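Local coordinates for protein-glutamine gamma-glutamyltransferase 2 (Pagrus major, PDB 1G0D) that probably joins peptide-bound glutamine to lysine or other primary amines by calcium-dependent acyl transfer, cross-linking or aminating proteins, at residues 21-26 with 36-41; 31-36 with 131-136; 296-301 with 391-396; 304-309 with 456-461. All coordinates share one frame; numbering follows the deposited sequence.

The four contacts form two pairs; contacts 1 and 2 lie across the chain's centre from contact 3. Contacts 1 and 2 have centres about 6 Å apart, share Arg36 and belong to the N-terminal beta domain: the first joins the end of helix 15-21 to the approach to strand 40-46, the second pairs strand 33-35 with 121-133. Contacts 3 and 4, centres about 11 Å apart, come later in the chain, interleave along it and touch through Asn395 and Arg458. Contact 3 borders the catalytic triad, and contact 4 lies by a probable calcium site. The centres of contacts 1 and 3 are about 40 Å apart, so the N-terminal pair lies far from the active site.

Contact 1: 21-26 with 36-41; sequences AHRTRE and RGQPFS
His22 and Gln38 mark the closest backbone approach, with CA atoms 7.7 Å apart, where the chain leaving helix 15-21 passes the residues leading into strand 40-46. Gln38 reaches across with an extended side chain, CG anti to the backbone N (chi1 -174°), and lays its amide on the His22 ring. The two planes are 12° apart, an almost parallel stack, and Gln38 NE2 stands 3.3 Å above the middle of the imidazole. The same NE2 donates to Ala21 O at 2.8 Å, approaching from above the carbonyl plane. Ala21 closes the helix, and a Schellman motif follows, with Arg23 at positive phi as the C-prime residue; the Gln38 amide therefore meets the helix C-terminus. At its edge, the His22 ring gives a weak hydrogen bond from NE2 to Pro39 O, 3.0 Å, while His22 CE1 lies 3.3 Å from Gln38 O. Replacing Gln38 by an alanine would probably leave Ala21 O without this donor and the imidazole without the amide on that face. The other end of the amide is tethered through water: one molecule accepts from Arg23 NH1 and donates to Gln38 OE1, 2.7 Å from each.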
loop_
_atom_site.group_PDB
_atom_site.type_symbol
_atom_site.label_atom_id
_atom_site.label_comp_id
_atom_site.label_asym_id
_atom_site.label_seq_id
_atom_site.Cartn_x
_atom_site.Cartn_y
_atom_site.Cartn_z
ATOM N N ALA A 21 -16.362 17.843 14.478
ATOM C CA ALA A 21 -17.359 17.783 13.431
ATOM C C ALA A 21 -16.801 17.398 12.058
ATOM O O ALA A 21 -17.507 16.866 11.202
ATOM C CB ALA A 21 -18.068 19.131 13.342
ATOM N N HIS A 22 -15.533 17.682 11.841
ATOM C CA HIS A 22 -14.961 17.371 10.563
ATOM C C HIS A 22 -14.143 16.085 10.555
ATOM O O HIS A 22 -13.466 15.785 9.573
ATOM C CB HIS A 22 -14.131 18.558 10.086
ATOM C CG HIS A 22 -14.950 19.770 9.761
ATOM N ND1 HIS A 22 -15.234 20.151 8.468
ATOM C CD2 HIS A 22 -15.537 20.695 10.554
ATOM C CE1 HIS A 22 -15.960 21.253 8.476
ATOM N NE2 HIS A 22 -16.157 21.607 9.729
ATOM N N ARG A 23 -14.202 15.316 11.634
ATOM C CA ARG A 23 -13.449 14.064 11.695
ATOM C C ARG A 23 -11.963 14.282 11.438
ATOM O O ARG A 23 -11.336 13.517 10.680
ATOM C CB ARG A 23 -13.984 13.075 10.658
ATOM C CG ARG A 23 -15.478 13.161 10.465
ATOM C CD ARG A 23 -15.953 12.199 9.415
ATOM N NE ARG A 23 -17.345 11.782 9.608
ATOM C CZ ARG A 23 -18.415 12.442 9.142
ATOM N NH1 ARG A 23 -18.291 13.579 8.446
ATOM N NH2 ARG A 23 -19.623 11.930 9.322
ATOM N N THR A 24 -11.403 15.321 12.051
ATOM C CA THR A 24 -9.992 15.630 11.884
ATOM C C THR A 24 -9.303 15.814 13.249
ATOM O O THR A 24 -8.107 16.094 13.303
ATOM C CB THR A 24 -9.793 16.925 11.124
ATOM O OG1 THR A 24 -10.365 17.962 11.897
ATOM C CG2 THR A 24 -10.466 16.930 9.784
ATOM N N ARG A 25 -10.035 15.644 14.347
ATOM C CA ARG A 25 -9.445 15.853 15.661
ATOM C C ARG A 25 -8.454 14.833 16.155
ATOM O O ARG A 25 -7.789 15.103 17.140
ATOM C CB ARG A 25 -10.512 16.043 16.721
ATOM C CG ARG A 25 -11.108 14.768 17.191
ATOM C CD ARG A 25 -11.792 15.019 18.508
ATOM N NE ARG A 25 -12.053 13.778 19.212
ATOM C CZ ARG A 25 -12.663 13.725 20.390
ATOM N NH1 ARG A 25 -13.060 14.843 20.971
ATOM N NH2 ARG A 25 -12.883 12.561 20.994
ATOM N N GLU A 26 -8.346 13.674 15.492
ATOM C CA GLU A 26 -7.368 12.643 15.882
ATOM C C GLU A 26 -5.988 13.207 15.565
ATOM O O GLU A 26 -5.027 12.930 16.250
ATOM C CB GLU A 26 -7.556 11.384 15.056
ATOM C CG GLU A 26 -8.731 10.638 15.446
ATOM C CD GLU A 26 -8.632 10.280 16.877
ATOM O OE1 GLU A 26 -8.108 9.190 17.161
ATOM O OE2 GLU A 26 -9.063 11.090 17.729
ATOM N N ARG A 36 -13.542 19.915 3.225
ATOM C CA ARG A 36 -14.308 20.749 2.279
ATOM C C ARG A 36 -15.777 20.461 2.054
ATOM O O ARG A 36 -16.225 19.343 2.203
ATOM C CB ARG A 36 -13.614 20.774 0.913
ATOM C CG ARG A 36 -13.770 19.533 0.115
ATOM C CD ARG A 36 -12.670 19.403 -0.958
ATOM N NE ARG A 36 -12.993 18.356 -1.945
ATOM C CZ ARG A 36 -12.452 18.261 -3.161
ATOM N NH1 ARG A 36 -11.551 19.138 -3.564
ATOM N NH2 ARG A 36 -12.860 17.323 -4.009
ATOM N N GLY A 37 -16.527 21.487 1.683
ATOM C CA GLY A 37 -17.942 21.311 1.427
ATOM C C GLY A 37 -18.788 21.285 2.685
ATOM O O GLY A 37 -20.011 21.171 2.608
ATOM N N GLN A 38 -18.131 21.400 3.842
ATOM C CA GLN A 38 -18.765 21.380 5.166
ATOM C C GLN A 38 -18.403 22.686 5.901
ATOM O O GLN A 38 -17.234 23.043 6.028
ATOM C CB GLN A 38 -18.246 20.165 5.934
ATOM C CG GLN A 38 -18.910 19.908 7.259
ATOM C CD GLN A 38 -18.337 18.700 7.975
ATOM O OE1 GLN A 38 -17.995 17.709 7.335
ATOM N NE2 GLN A 38 -18.223 18.778 9.314
ATOM N N PRO A 39 -19.399 23.390 6.439
ATOM C CA PRO A 39 -19.130 24.644 7.132
ATOM C C PRO A 39 -18.401 24.540 8.445
ATOM O O PRO A 39 -18.450 23.507 9.107
ATOM C CB PRO A 39 -20.516 25.234 7.329
ATOM C CG PRO A 39 -21.381 24.032 7.475
ATOM C CD PRO A 39 -20.825 23.047 6.475
ATOM N N PHE A 40 -17.714 25.616 8.820
ATOM C CA PHE A 40 -17.026 25.645 10.098
ATOM C C PHE A 40 -17.267 27.007 10.781
ATOM O O PHE A 40 -17.438 28.008 10.100
ATOM C CB PHE A 40 -15.521 25.265 9.955
ATOM C CG PHE A 40 -14.705 26.101 8.970
ATOM C CD1 PHE A 40 -14.725 25.832 7.607
ATOM C CD2 PHE A 40 -13.853 27.116 9.427
ATOM C CE1 PHE A 40 -13.913 26.570 6.710
ATOM C CE2 PHE A 40 -13.051 27.844 8.552
ATOM C CZ PHE A 40 -13.089 27.565 7.190
ATOM N N SER A 41 -17.346 27.044 12.117
ATOM C CA SER A 41 -17.612 28.307 12.823
ATOM C C SER A 41 -16.517 28.750 13.770
ATOM O O SER A 41 -16.084 27.995 14.628
ATOM C CB SER A 41 -18.894 28.210 13.625
ATOM O OG SER A 41 -19.928 27.719 12.824
HETATM O O HOH W 1 -16.700 15.386 7.156
#

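Contact 2: 31-36 with 131-136; sequences RLIVRR and HMLFNP
Ile33, Val34 and Arg35 pair in parallel register with His131, Met132 and Leu133, the strand axes 4.7 Å apart and turned 32° by the sheet twist. Four backbone hydrogen bonds join the two segments: His131 N to Leu32 O, Val34 N to His131 O (2.9 Å), Leu133 N to Val34 O and Arg36 N to Leu133 O. Val34 O also receives the CA-H of Met132.

Apolar contacts lie on both faces. Ile33 CG2 meets Leu133 CD2 at 3.6 Å on one; on the other Val34 CG1 touches Met132 SD, also at 3.6 Å, and the Met132 chain, bent at chi2 and chi3, brings that sulfur beside Arg36 N.

Side-chain polar bonds continue the pairing past the strand ends. Asn135 ND2 donates to Arg36 O at 2.7 Å, the acceptor lying in the amide plane. Arg35 NH1 makes a weak bond to Phe134 O, but its NE is held by His22 O. At the opposite end a water links Leu32 O to His131 ND1.

Among flat groups, Phe134 CD2 sits 3.5 Å above the centre of the Arg36 guanidinium, with the planes 71° apart; Asp141 forms a salt bridge with that guanidinium.

Strand 33-35 is the outermost of a mixed sheet in which strand 121-133 is followed by 106-115. Helix 184-193 covers the face of Ile33, His131 and Leu133 through Met185 and Phe189, while Phe40 of strand 40-46 packs on Val34 from the other.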
loop_
_atom_site.group_PDB
_atom_site.type_symbol
_atom_site.label_atom_id
_atom_site.label_comp_id
_atom_site.label_asym_id
_atom_site.label_seq_id
_atom_site.Cartn_x
_atom_site.Cartn_y
_atom_site.Cartn_z
ATOM N N ARG A 31 -5.288 22.997 16.684
ATOM C CA ARG A 31 -5.283 23.766 15.441
ATOM C C ARG A 31 -6.452 23.349 14.567
ATOM O O ARG A 31 -6.794 22.163 14.507
ATOM C CB ARG A 31 -3.973 23.620 14.678
ATOM C CG ARG A 31 -3.432 22.240 14.615
ATOM C CD ARG A 31 -2.176 22.248 13.727
ATOM N NE ARG A 31 -1.655 20.896 13.521
ATOM C CZ ARG A 31 -0.865 20.557 12.519
ATOM N NH1 ARG A 31 -0.449 19.300 12.411
ATOM N NH2 ARG A 31 -0.484 21.480 11.636
ATOM N N LEU A 32 -7.059 24.330 13.900
ATOM C CA LEU A 32 -8.216 24.087 13.056
ATOM C C LEU A 32 -7.890 23.313 11.794
ATOM O O LEU A 32 -7.199 23.814 10.922
ATOM C CB LEU A 32 -8.878 25.421 12.683
ATOM C CG LEU A 32 -10.166 25.415 11.846
ATOM C CD1 LEU A 32 -11.321 24.759 12.591
ATOM C CD2 LEU A 32 -10.537 26.841 11.519
ATOM N N ILE A 33 -8.368 22.070 11.719
ATOM C CA ILE A 33 -8.188 21.210 10.551
ATOM C C ILE A 33 -9.612 20.825 10.109
ATOM O O ILE A 33 -10.324 20.073 10.768
ATOM C CB ILE A 33 -7.395 19.976 10.894
ATOM C CG1 ILE A 33 -6.115 20.382 11.618
ATOM C CG2 ILE A 33 -7.143 19.211 9.622
ATOM C CD1 ILE A 33 -5.403 19.260 12.294
ATOM N N VAL A 34 -9.982 21.335 8.952
ATOM C CA VAL A 34 -11.318 21.224 8.399
ATOM C C VAL A 34 -11.433 20.388 7.102
ATOM O O VAL A 34 -10.435 20.185 6.447
ATOM C CB VAL A 34 -11.721 22.723 8.231
ATOM C CG1 VAL A 34 -12.205 23.047 6.817
ATOM C CG2 VAL A 34 -12.644 23.117 9.371
ATOM N N ARG A 35 -12.616 19.882 6.739
ATOM C CA ARG A 35 -12.795 19.136 5.465
ATOM C C ARG A 35 -13.703 19.998 4.547
ATOM O O ARG A 35 -14.536 20.745 5.047
ATOM C CB ARG A 35 -13.417 17.760 5.715
ATOM C CG ARG A 35 -12.606 16.925 6.696
ATOM C CD ARG A 35 -12.937 15.448 6.635
ATOM N NE ARG A 35 -12.071 14.668 7.521
ATOM C CZ ARG A 35 -11.056 13.872 7.136
ATOM N NH1 ARG A 35 -10.715 13.736 5.858
ATOM N NH2 ARG A 35 -10.389 13.171 8.046
ATOM N N ARG A 36 -13.542 19.915 3.225
ATOM C CA ARG A 36 -14.308 20.749 2.279
ATOM C C ARG A 36 -15.777 20.461 2.054
ATOM O O ARG A 36 -16.225 19.343 2.203
ATOM C CB ARG A 36 -13.614 20.774 0.913
ATOM C CG ARG A 36 -13.770 19.533 0.115
ATOM C CD ARG A 36 -12.670 19.403 -0.958
ATOM N NE ARG A 36 -12.993 18.356 -1.945
ATOM C CZ ARG A 36 -12.452 18.261 -3.161
ATOM N NH1 ARG A 36 -11.551 19.138 -3.564
ATOM N NH2 ARG A 36 -12.860 17.323 -4.009
ATOM N N HIS A 131 -6.125 24.007 7.902
ATOM C CA HIS A 131 -5.858 23.084 6.819
ATOM C C HIS A 131 -7.147 22.531 6.261
ATOM O O HIS A 131 -8.110 22.339 6.983
ATOM C CB HIS A 131 -5.013 21.945 7.323
ATOM C CG HIS A 131 -3.582 22.304 7.526
ATOM N ND1 HIS A 131 -3.093 22.749 8.734
ATOM C CD2 HIS A 131 -2.521 22.236 6.692
ATOM C CE1 HIS A 131 -1.791 22.937 8.636
ATOM N NE2 HIS A 131 -1.419 22.634 7.406
ATOM N N MET A 132 -7.160 22.264 4.971
ATOM C CA MET A 132 -8.350 21.745 4.328
ATOM C C MET A 132 -8.060 20.412 3.630
ATOM O O MET A 132 -7.135 20.318 2.823
ATOM C CB MET A 132 -8.854 22.761 3.315
ATOM C CG MET A 132 -10.031 22.273 2.514
ATOM S SD MET A 132 -11.595 22.657 3.328
ATOM C CE MET A 132 -11.674 24.425 3.119
ATOM N N LEU A 133 -8.861 19.400 3.947
ATOM C CA LEU A 133 -8.743 18.047 3.394
ATOM C C LEU A 133 -9.953 17.678 2.493
ATOM O O LEU A 133 -10.912 18.427 2.380
ATOM C CB LEU A 133 -8.670 17.030 4.542
ATOM C CG LEU A 133 -7.498 16.937 5.526
ATOM C CD1 LEU A 133 -6.409 17.937 5.243
ATOM C CD2 LEU A 133 -8.047 17.111 6.870
ATOM N N PHE A 134 -9.897 16.506 1.868
ATOM C CA PHE A 134 -10.966 16.025 1.006
ATOM C C PHE A 134 -12.112 15.597 1.943
ATOM O O PHE A 134 -11.874 15.228 3.085
ATOM C CB PHE A 134 -10.456 14.825 0.186
ATOM C CG PHE A 134 -9.627 15.216 -1.010
ATOM C CD1 PHE A 134 -8.242 15.054 -1.006
ATOM C CD2 PHE A 134 -10.218 15.799 -2.122
ATOM C CE1 PHE A 134 -7.464 15.481 -2.090
ATOM C CE2 PHE A 134 -9.446 16.231 -3.214
ATOM C CZ PHE A 134 -8.079 16.077 -3.198
ATOM N N ASN A 135 -13.352 15.624 1.458
ATOM C CA ASN A 135 -14.511 15.274 2.276
ATOM C C ASN A 135 -15.383 14.202 1.653
ATOM O O ASN A 135 -16.353 14.523 0.969
ATOM C CB ASN A 135 -15.373 16.508 2.471
ATOM C CG ASN A 135 -16.191 16.433 3.712
ATOM O OD1 ASN A 135 -16.303 15.369 4.315
ATOM N ND2 ASN A 135 -16.770 17.552 4.124
ATOM N N PRO A 136 -15.051 12.912 1.861
ATOM C CA PRO A 136 -15.867 11.838 1.289
ATOM C C PRO A 136 -17.219 11.660 1.962
ATOM O O PRO A 136 -17.985 10.797 1.557
ATOM C CB PRO A 136 -14.999 10.582 1.435
ATOM C CG PRO A 136 -13.956 10.910 2.386
ATOM C CD PRO A 136 -13.875 12.402 2.572
HETATM O O HOH W 2 -4.119 23.797 11.347
#

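Contact 3: 296-301 with 391-396; sequences FASAHD and FAEVNA
The His300 ring meets the Glu393 carboxylate at its edge: His300 ND1 donates to Glu393 OE2 over 3.3 Å, with OE2 only 8° out of the ring plane and accepting on its syn lone pair. Ring and carboxylate planes are 39° apart. Trp329 meets the same imidazole edge-to-face, and the ring of the active-site His332 meets it obliquely. On the far side of the helix, ND2 of Asn395, a probable calcium ligand, stands 3.1 Å above the centre of the Phe391 ring. Glu393 leaves the helix with CG anti to the backbone N and then bends at chi2 (80°), which brings OE2 to the edge of the His300 ring. The very short approach of Glu393 OE1 to Ser298 OG is doubtful; that hydroxyl is hydrogen-bonded to Asn295 ND2. The backbones are tied by Ala299 N to Glu393 O, 2.9 Å, at an inverse gamma turn centred on Ala299, whose CB packs on Ala396 CB at 3.5 Å. A leucine in place of His300 would probably leave Glu393 OE2 without this donor and the carboxylate freer to turn. Glu393 lies about 4 Å from catalytic Asp355, side chain to side chain, a position consistent with a second-shell residue of the triad. Segment 296-301 leaves strand 290-298, the edge of the sheet it forms with 329-339, while helix 387-395 rests through Phe391 on helices 447-456 and 373-378.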
loop_
_atom_site.group_PDB
_atom_site.type_symbol
_atom_site.label_atom_id
_atom_site.label_comp_id
_atom_site.label_asym_id
_atom_site.label_seq_id
_atom_site.Cartn_x
_atom_site.Cartn_y
_atom_site.Cartn_z
ATOM N N PHE A 296 -1.825 -11.741 -6.700
ATOM C CA PHE A 296 -0.915 -12.885 -6.659
ATOM C C PHE A 296 -0.675 -13.347 -8.104
ATOM O O PHE A 296 -1.588 -13.329 -8.917
ATOM C CB PHE A 296 -1.487 -13.971 -5.758
ATOM C CG PHE A 296 -1.444 -13.597 -4.283
ATOM C CD1 PHE A 296 -0.279 -13.775 -3.535
ATOM C CD2 PHE A 296 -2.561 -13.059 -3.648
ATOM C CE1 PHE A 296 -0.219 -13.416 -2.173
ATOM C CE2 PHE A 296 -2.509 -12.693 -2.274
ATOM C CZ PHE A 296 -1.335 -12.876 -1.545
ATOM N N ALA A 297 0.563 -13.733 -8.428
ATOM C CA ALA A 297 0.931 -14.106 -9.799
ATOM C C ALA A 297 0.748 -12.804 -10.616
ATOM O O ALA A 297 -0.155 -12.653 -11.450
ATOM C CB ALA A 297 0.024 -15.247 -10.326
ATOM N N SER A 298 1.628 -11.851 -10.337
ATOM C CA SER A 298 1.585 -10.552 -10.971
ATOM C C SER A 298 2.370 -10.380 -12.241
ATOM O O SER A 298 3.575 -10.464 -12.231
ATOM C CB SER A 298 2.081 -9.518 -9.993
ATOM O OG SER A 298 1.023 -8.650 -9.662
ATOM N N ALA A 299 1.695 -10.100 -13.339
ATOM C CA ALA A 299 2.410 -9.868 -14.588
ATOM C C ALA A 299 3.010 -8.453 -14.656
ATOM O O ALA A 299 2.827 -7.719 -15.638
ATOM C CB ALA A 299 1.497 -10.091 -15.750
ATOM N N HIS A 300 3.755 -8.077 -13.624
ATOM C CA HIS A 300 4.386 -6.757 -13.604
ATOM C C HIS A 300 5.509 -6.607 -14.631
ATOM O O HIS A 300 5.657 -5.575 -15.290
ATOM C CB HIS A 300 4.981 -6.483 -12.240
ATOM C CG HIS A 300 5.430 -5.076 -12.083
ATOM N ND1 HIS A 300 4.558 -4.008 -12.160
ATOM C CD2 HIS A 300 6.657 -4.547 -11.870
ATOM C CE1 HIS A 300 5.232 -2.883 -12.002
ATOM N NE2 HIS A 300 6.507 -3.182 -11.825
ATOM N N ASP A 301 6.320 -7.661 -14.684
ATOM C CA ASP A 301 7.508 -7.855 -15.532
ATOM C C ASP A 301 7.340 -7.654 -17.032
ATOM O O ASP A 301 8.254 -7.221 -17.726
ATOM C CB ASP A 301 7.958 -9.288 -15.346
ATOM C CG ASP A 301 6.780 -10.282 -15.489
ATOM O OD1 ASP A 301 6.044 -10.458 -14.497
ATOM O OD2 ASP A 301 6.577 -10.880 -16.582
ATOM N N PHE A 391 -4.032 -3.478 -16.984
ATOM C CA PHE A 391 -4.797 -4.609 -17.489
ATOM C C PHE A 391 -3.816 -5.805 -17.665
ATOM O O PHE A 391 -4.192 -6.959 -17.465
ATOM C CB PHE A 391 -5.441 -4.218 -18.830
ATOM C CG PHE A 391 -6.293 -5.299 -19.443
ATOM C CD1 PHE A 391 -5.728 -6.293 -20.238
ATOM C CD2 PHE A 391 -7.658 -5.328 -19.234
ATOM C CE1 PHE A 391 -6.513 -7.289 -20.805
ATOM C CE2 PHE A 391 -8.448 -6.329 -19.805
ATOM C CZ PHE A 391 -7.873 -7.304 -20.582
ATOM N N ALA A 392 -2.555 -5.535 -18.019
ATOM C CA ALA A 392 -1.560 -6.605 -18.230
ATOM C C ALA A 392 -1.200 -7.276 -16.943
ATOM O O ALA A 392 -1.062 -8.488 -16.858
ATOM C CB ALA A 392 -0.298 -6.050 -18.856
ATOM N N GLU A 393 -1.024 -6.449 -15.934
ATOM C CA GLU A 393 -0.662 -6.892 -14.599
ATOM C C GLU A 393 -1.503 -8.067 -14.095
ATOM O O GLU A 393 -1.033 -8.987 -13.428
ATOM C CB GLU A 393 -0.835 -5.691 -13.661
ATOM C CG GLU A 393 -0.712 -5.995 -12.199
ATOM C CD GLU A 393 0.721 -6.101 -11.783
ATOM O OE1 GLU A 393 1.023 -7.042 -11.018
ATOM O OE2 GLU A 393 1.542 -5.246 -12.227
ATOM N N VAL A 394 -2.760 -8.013 -14.466
ATOM C CA VAL A 394 -3.770 -8.937 -14.030
ATOM C C VAL A 394 -4.249 -9.903 -15.154
ATOM O O VAL A 394 -4.908 -10.900 -14.870
ATOM C CB VAL A 394 -4.882 -7.985 -13.425
ATOM C CG1 VAL A 394 -6.096 -7.958 -14.268
ATOM C CG2 VAL A 394 -5.151 -8.308 -12.031
ATOM N N ASN A 395 -3.865 -9.648 -16.409
ATOM C CA ASN A 395 -4.299 -10.468 -17.550
ATOM C C ASN A 395 -3.272 -11.025 -18.542
ATOM O O ASN A 395 -3.622 -11.877 -19.352
ATOM C CB ASN A 395 -5.288 -9.670 -18.372
ATOM C CG ASN A 395 -6.623 -9.551 -17.701
ATOM O OD1 ASN A 395 -7.165 -10.537 -17.237
ATOM N ND2 ASN A 395 -7.164 -8.342 -17.638
ATOM N N ALA A 396 -2.028 -10.548 -18.507
ATOM C CA ALA A 396 -0.986 -10.988 -19.457
ATOM C C ALA A 396 -0.886 -12.495 -19.677
ATOM O O ALA A 396 -0.944 -13.253 -18.715
ATOM C CB ALA A 396 0.398 -10.444 -19.027
#

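Contact 4: 304-309 with 456-461; sequences GNLSVD and AGRRVT
Arg459 lays its guanidinium over Ser307, whose CB stands 3.7 Å above the middle of the group. The chain runs extended from a chi1 of 51°, which carries the charged end along segment 304-309. At the edge, Arg459 NH2 gives a weak bond to Val308 O at 2.7 Å, and Arg459 NH1 makes a salt bridge with Asp309, 3.3 Å to OD1 and 3.5 Å to OD2; both of these bonds are weak, and the carboxylate is turned 59° from the guanidinium. Asp309 OD1 is also hydrogen-bonded to Trp401 NE1. Nearer the helix end, Leu306 fits against the turn that ends helix 447-456: its CD2 is 3.6 Å from Ala456 O, and its CG is 4.0 Å from Arg458 CG. Gly457 makes that turn at positive phi, where a CB would be jammed against the preceding carbonyl. Arg458 bends back on itself at chi2 and chi3, so that NE and NH1 both grip Arg459 O, at 2.7 and 2.6 Å, with the acceptor in the guanidinium plane; its NH2 holds Asn395 O. Segment 304-309 leads into strand 307-312, an edge strand beside 397-403, and segment 456-461 lies along it. The firmer charge partner of Arg459 is Asp397, a calcium ligand by similarity, so the arginine probably neutralises that carboxylate, and a bound calcium ion would be likely to compete with it.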
loop_
_atom_site.group_PDB
_atom_site.type_symbol
_atom_site.label_atom_id
_atom_site.label_comp_id
_atom_site.label_asym_id
_atom_site.label_seq_id
_atom_site.Cartn_x
_atom_site.Cartn_y
_atom_site.Cartn_z
ATOM N N GLY A 304 3.491 -4.257 -19.941
ATOM C CA GLY A 304 2.343 -4.001 -20.768
ATOM C C GLY A 304 2.005 -4.932 -21.892
ATOM O O GLY A 304 0.977 -4.715 -22.498
ATOM N N ASN A 305 2.814 -5.940 -22.179
ATOM C CA ASN A 305 2.487 -6.853 -23.265
ATOM C C ASN A 305 1.586 -7.995 -22.873
ATOM O O ASN A 305 1.900 -8.768 -21.991
ATOM C CB ASN A 305 3.750 -7.401 -23.862
ATOM C CG ASN A 305 4.411 -6.407 -24.711
ATOM O OD1 ASN A 305 4.038 -6.235 -25.863
ATOM N ND2 ASN A 305 5.383 -5.694 -24.147
ATOM N N LEU A 306 0.477 -8.133 -23.573
ATOM C CA LEU A 306 -0.496 -9.162 -23.238
ATOM C C LEU A 306 -0.126 -10.554 -23.726
ATOM O O LEU A 306 -0.812 -11.536 -23.415
ATOM C CB LEU A 306 -1.876 -8.744 -23.770
ATOM C CG LEU A 306 -2.839 -7.860 -22.956
ATOM C CD1 LEU A 306 -2.169 -7.242 -21.761
ATOM C CD2 LEU A 306 -3.388 -6.777 -23.842
ATOM N N SER A 307 0.975 -10.629 -24.467
ATOM C CA SER A 307 1.463 -11.889 -25.027
ATOM C C SER A 307 2.954 -12.057 -24.948
ATOM O O SER A 307 3.726 -11.338 -25.589
ATOM C CB SER A 307 1.075 -12.020 -26.479
ATOM O OG SER A 307 -0.062 -12.834 -26.558
ATOM N N VAL A 308 3.361 -13.019 -24.151
ATOM C CA VAL A 308 4.761 -13.296 -24.005
ATOM C C VAL A 308 5.011 -14.798 -24.157
ATOM O O VAL A 308 4.302 -15.638 -23.592
ATOM C CB VAL A 308 5.261 -12.778 -22.606
ATOM C CG1 VAL A 308 6.660 -13.315 -22.280
ATOM C CG2 VAL A 308 5.225 -11.241 -22.597
ATOM N N ASP A 309 5.981 -15.135 -24.984
ATOM C CA ASP A 309 6.352 -16.513 -25.127
ATOM C C ASP A 309 7.681 -16.552 -24.371
ATOM O O ASP A 309 8.578 -15.757 -24.609
ATOM C CB ASP A 309 6.444 -16.851 -26.606
ATOM C CG ASP A 309 5.061 -16.853 -27.273
ATOM O OD1 ASP A 309 4.235 -17.727 -26.941
ATOM O OD2 ASP A 309 4.774 -15.978 -28.115
ATOM N N ALA A 456 -9.753 -6.225 -25.868
ATOM C CA ALA A 456 -8.520 -5.612 -25.415
ATOM C C ALA A 456 -7.227 -6.117 -26.031
ATOM O O ALA A 456 -6.148 -5.513 -25.835
ATOM C CB ALA A 456 -8.453 -5.723 -23.909
ATOM N N GLY A 457 -7.322 -7.229 -26.750
ATOM C CA GLY A 457 -6.133 -7.789 -27.366
ATOM C C GLY A 457 -5.414 -8.861 -26.553
ATOM O O GLY A 457 -4.221 -9.097 -26.776
ATOM N N ARG A 458 -6.100 -9.502 -25.603
ATOM C CA ARG A 458 -5.483 -10.566 -24.806
ATOM C C ARG A 458 -5.675 -11.794 -25.659
ATOM O O ARG A 458 -6.823 -12.093 -26.005
ATOM C CB ARG A 458 -6.245 -10.762 -23.505
ATOM C CG ARG A 458 -5.383 -10.897 -22.293
ATOM C CD ARG A 458 -4.263 -11.858 -22.515
ATOM N NE ARG A 458 -4.729 -13.186 -22.865
ATOM C CZ ARG A 458 -4.924 -14.166 -21.989
ATOM N NH1 ARG A 458 -5.349 -15.339 -22.411
ATOM N NH2 ARG A 458 -4.704 -13.982 -20.696
ATOM N N ARG A 459 -4.600 -12.503 -26.019
ATOM C CA ARG A 459 -4.781 -13.694 -26.861
ATOM C C ARG A 459 -5.703 -14.638 -26.125
ATOM O O ARG A 459 -5.629 -14.762 -24.909
ATOM C CB ARG A 459 -3.437 -14.376 -27.232
ATOM C CG ARG A 459 -2.482 -14.689 -26.081
ATOM C CD ARG A 459 -1.264 -15.460 -26.578
ATOM N NE ARG A 459 -0.225 -15.585 -25.557
ATOM C CZ ARG A 459 1.065 -15.791 -25.824
ATOM N NH1 ARG A 459 1.479 -15.892 -27.084
ATOM N NH2 ARG A 459 1.945 -15.908 -24.832
ATOM N N VAL A 460 -6.593 -15.287 -26.859
ATOM C CA VAL A 460 -7.541 -16.146 -26.206
ATOM C C VAL A 460 -7.702 -17.514 -26.806
ATOM O O VAL A 460 -8.576 -17.763 -27.636
ATOM C CB VAL A 460 -8.929 -15.453 -26.087
ATOM C CG1 VAL A 460 -9.559 -15.237 -27.462
ATOM C CG2 VAL A 460 -9.829 -16.281 -25.177
ATOM N N THR A 461 -6.834 -18.397 -26.334
ATOM C CA THR A 461 -6.772 -19.813 -26.702
ATOM C C THR A 461 -8.127 -20.595 -26.708
ATOM O O THR A 461 -9.072 -20.192 -25.992
ATOM C CB THR A 461 -5.742 -20.534 -25.745
ATOM O OG1 THR A 461 -5.218 -19.592 -24.777
ATOM C CG2 THR A 461 -4.570 -21.140 -26.566
#